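Local coordinates for GCN5-related N-acetyltransferase (Anabaena variabilis, PDB 2OZG), which binds coenzyme A and is probably an N-acetyltransferase of the GNAT family, possibly acting on aminoglycosides, at residues I65-Q70 with D183-I188. Residues are numbered along the deposited sequence; the frame is centred on the assembly and turned at random.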
ATOM      1  N   ILE A  65     -33.865 -17.505 -12.885  1.00 33.25           N
ATOM      2  CA  ILE A  65     -35.005 -16.706 -12.453  1.00 32.28           C
ATOM      3  C   ILE A  65     -35.392 -17.217 -11.042  1.00 33.80           C
ATOM      4  O   ILE A  65     -35.648 -18.425 -10.877  1.00 34.12           O
ATOM      5  CB  ILE A  65     -36.253 -16.895 -13.350  1.00 32.25           C
ATOM      6  CG1 ILE A  65     -35.967 -16.532 -14.802  1.00 30.53           C
ATOM      7  CG2 ILE A  65     -37.378 -15.969 -12.837  1.00 33.79           C
ATOM      8  CD1 ILE A  65     -37.183 -16.775 -15.676  1.00 35.06           C
ATOM      9  N   LEU A  66     -35.475 -16.311 -10.067  1.00 31.07           N
ATOM     10  CA  LEU A  66     -35.863 -16.645  -8.667  1.00 31.54           C
ATOM     11  C   LEU A  66     -37.218 -16.052  -8.330  1.00 31.39           C
ATOM     12  O   LEU A  66     -37.338 -14.840  -8.046  1.00 35.57           O
ATOM     13  CB  LEU A  66     -34.792 -16.148  -7.643  1.00 30.72           C
ATOM     14  CG  LEU A  66     -33.379 -16.648  -7.935  1.00 35.14           C
ATOM     15  CD1 LEU A  66     -32.366 -16.156  -6.889  1.00 31.43           C
ATOM     16  CD2 LEU A  66     -33.320 -18.166  -7.993  1.00 34.34           C
ATOM     17  N   PRO A  67     -38.268 -16.874  -8.469  1.00 30.54           N
ATOM     18  CA  PRO A  67     -39.562 -16.367  -8.139  1.00 34.00           C
ATOM     19  C   PRO A  67     -39.754 -16.256  -6.660  1.00 31.78           C
ATOM     20  O   PRO A  67     -39.726 -17.260  -5.947  1.00 31.10           O
ATOM     21  CB  PRO A  67     -40.547 -17.385  -8.778  1.00 32.36           C
ATOM     22  CG  PRO A  67     -39.714 -18.337  -9.553  1.00 38.42           C
ATOM     23  CD  PRO A  67     -38.315 -18.211  -9.037  1.00 31.56           C
HETATM   24  N   MSE A  68     -39.975 -15.035  -6.195  1.00 35.06           N
HETATM   25  CA  MSE A  68     -40.126 -14.823  -4.770  1.00 32.63           C
HETATM   26  C   MSE A  68     -40.986 -13.598  -4.504  1.00 36.13           C
HETATM   27  O   MSE A  68     -42.004 -13.417  -5.135  1.00 36.78           O
HETATM   28  CB  MSE A  68     -38.729 -14.718  -4.147  1.00 33.57           C
HETATM   29  CG  MSE A  68     -37.881 -13.648  -4.728  1.00 33.57           C
HETATM   30 SE   MSE A  68     -36.185 -13.388  -3.842  0.75 30.48          SE
HETATM   31  CE  MSE A  68     -35.138 -12.965  -5.407  1.00 34.30           C
ATOM     32  N   GLY A  69     -40.629 -12.797  -3.519  1.00 33.15           N
ATOM     33  CA  GLY A  69     -41.388 -11.612  -3.213  1.00 35.19           C
ATOM     34  C   GLY A  69     -40.467 -10.540  -2.710  1.00 31.66           C
ATOM     35  O   GLY A  69     -39.304 -10.810  -2.332  1.00 30.65           O
ATOM     36  N   GLN A  70     -41.008  -9.326  -2.678  1.00 33.28           N
ATOM     37  CA  GLN A  70     -40.282  -8.166  -2.173  1.00 31.70           C
ATOM     38  C   GLN A  70     -41.271  -7.309  -1.379  1.00 30.15           C
ATOM     39  O   GLN A  70     -42.400  -7.091  -1.827  1.00 31.88           O
ATOM     40  CB  GLN A  70     -39.699  -7.341  -3.324  1.00 33.23           C
ATOM     41  CG  GLN A  70     -38.572  -6.478  -2.882  1.00 32.66           C
ATOM     42  CD  GLN A  70     -37.779  -5.895  -3.972  1.00 24.79           C
ATOM     43  OE1 GLN A  70     -38.274  -5.699  -5.083  1.00 30.99           O
ATOM     44  NE2 GLN A  70     -36.532  -5.472  -3.639  1.00 28.09           N
ATOM     45  N   ASP A 183     -38.710 -11.176   0.179  1.00 34.51           N
ATOM     46  CA  ASP A 183     -39.375 -12.352   0.776  1.00 36.54           C
ATOM     47  C   ASP A 183     -38.531 -13.409   0.061  1.00 34.73           C
ATOM     48  O   ASP A 183     -38.692 -13.670  -1.115  1.00 30.29           O
ATOM     49  CB  ASP A 183     -40.875 -12.461   0.506  1.00 35.31           C
ATOM     50  CG  ASP A 183     -41.475 -13.761   1.076  1.00 38.56           C
ATOM     51  OD1 ASP A 183     -40.721 -14.582   1.623  1.00 35.16           O
ATOM     52  OD2 ASP A 183     -42.685 -13.972   0.951  1.00 41.68           O
ATOM     53  N   ARG A 184     -37.542 -13.931   0.771  1.00 35.44           N
ATOM     54  CA  ARG A 184     -36.534 -14.781   0.170  1.00 32.41           C
ATOM     55  C   ARG A 184     -36.921 -16.115  -0.500  1.00 33.58           C
ATOM     56  O   ARG A 184     -37.635 -16.938   0.047  1.00 32.49           O
ATOM     57  CB  ARG A 184     -35.509 -15.155   1.235  1.00 32.96           C
ATOM     58  CG  ARG A 184     -34.570 -14.066   1.669  1.00 31.71           C
ATOM     59  CD  ARG A 184     -33.807 -14.480   2.938  1.00 32.66           C
ATOM     60  NE  ARG A 184     -32.833 -13.432   3.296  1.00 27.54           N
ATOM     61  CZ  ARG A 184     -32.140 -13.361   4.427  1.00 28.19           C
ATOM     62  NH1 ARG A 184     -32.300 -14.272   5.364  1.00 34.25           N
ATOM     63  NH2 ARG A 184     -31.291 -12.348   4.613  1.00 33.83           N
ATOM     64  N   HIS A 185     -36.331 -16.327  -1.659  1.00 30.21           N
ATOM     65  CA  HIS A 185     -36.402 -17.593  -2.344  1.00 29.23           C
ATOM     66  C   HIS A 185     -35.512 -18.494  -1.491  1.00 32.48           C
ATOM     67  O   HIS A 185     -34.543 -18.013  -0.847  1.00 31.95           O
ATOM     68  CB  HIS A 185     -35.803 -17.459  -3.760  1.00 29.16           C
ATOM     69  CG  HIS A 185     -35.972 -18.652  -4.620  1.00 28.34           C
ATOM     70  ND1 HIS A 185     -35.105 -19.731  -4.594  1.00 31.33           N
ATOM     71  CD2 HIS A 185     -36.895 -18.931  -5.566  1.00 28.37           C
ATOM     72  CE1 HIS A 185     -35.504 -20.633  -5.467  1.00 35.21           C
ATOM     73  NE2 HIS A 185     -36.580 -20.170  -6.083  1.00 31.18           N
ATOM     74  N   PRO A 186     -35.864 -19.778  -1.415  1.00 29.82           N
ATOM     75  CA  PRO A 186     -35.064 -20.776  -0.734  1.00 31.20           C
ATOM     76  C   PRO A 186     -33.549 -20.714  -1.043  1.00 34.19           C
ATOM     77  O   PRO A 186     -32.736 -20.999  -0.168  1.00 34.35           O
ATOM     78  CB  PRO A 186     -35.706 -22.081  -1.181  1.00 31.17           C
ATOM     79  CG  PRO A 186     -37.134 -21.739  -1.396  1.00 30.92           C
ATOM     80  CD  PRO A 186     -37.156 -20.313  -1.878  1.00 33.48           C
ATOM     81  N   ALA A 187     -33.178 -20.297  -2.249  1.00 34.12           N
ATOM     82  CA  ALA A 187     -31.780 -20.231  -2.658  1.00 32.64           C
ATOM     83  C   ALA A 187     -30.995 -19.207  -1.882  1.00 33.29           C
ATOM     84  O   ALA A 187     -29.763 -19.338  -1.722  1.00 32.61           O
ATOM     85  CB  ALA A 187     -31.707 -19.875  -4.169  1.00 34.96           C
ATOM     86  N   ILE A 188     -31.687 -18.160  -1.439  1.00 32.45           N
ATOM     87  CA  ILE A 188     -31.039 -17.080  -0.690  1.00 36.48           C
ATOM     88  C   ILE A 188     -30.617 -17.635   0.673  1.00 37.85           C
ATOM     89  O   ILE A 188     -29.502 -17.436   1.147  1.00 34.90           O
ATOM     90  CB  ILE A 188     -31.967 -15.872  -0.447  1.00 35.30           C
ATOM     91  CG1 ILE A 188     -32.666 -15.359  -1.724  1.00 41.31           C
ATOM     92  CG2 ILE A 188     -31.243 -14.770   0.239  1.00 33.71           C
ATOM     93  CD1 ILE A 188     -31.847 -14.768  -2.756  1.00 37.53           C
TER
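Leu66 lays its CD2 methyl over the centre of one face of the His185 ring, a CH-pi contact with CD2 4.1 Å from the ring centroid and 7° off the normal. Its other methyl, CD1, meets Ile188 CD1 at 4.4 Å. Pro67 lies alongside the same imidazole, and its carbonyl O comes to the ring edge, 3.3 Å from His185 CD2. With CG anti to the backbone N (chi1 -173°), the ring extends toward Leu66 and Pro67. His185 sits at the N-cap of helix 186-192; its ND1, near the ring plane, accepts the capping bond from Ala187 N at 3.1 Å. With an alanine here, Ala187 N would probably lose this partner, and a gap would open beside Leu66 CD2 and Pro67. Met68, a selenomethionine, packs its CB against His185 CB at 4.0 Å, with SE beside the backbone of His185. Gly69 and Asp183 form an antiparallel hydrogen-bonded pair. Gly69 N meets a lone pair of Asp183 O in the carbonyl plane at 3.2 Å, while Asp183 N reaches Gly69 O from above its carbonyl plane at 2.6 Å. Asp183 OD2 also salt-bridges Arg76. Strand 182-183 thus pairs briefly with strand 58-72 of the GNAT fold, which also pairs with strand 75-87, before helix 186-192 begins.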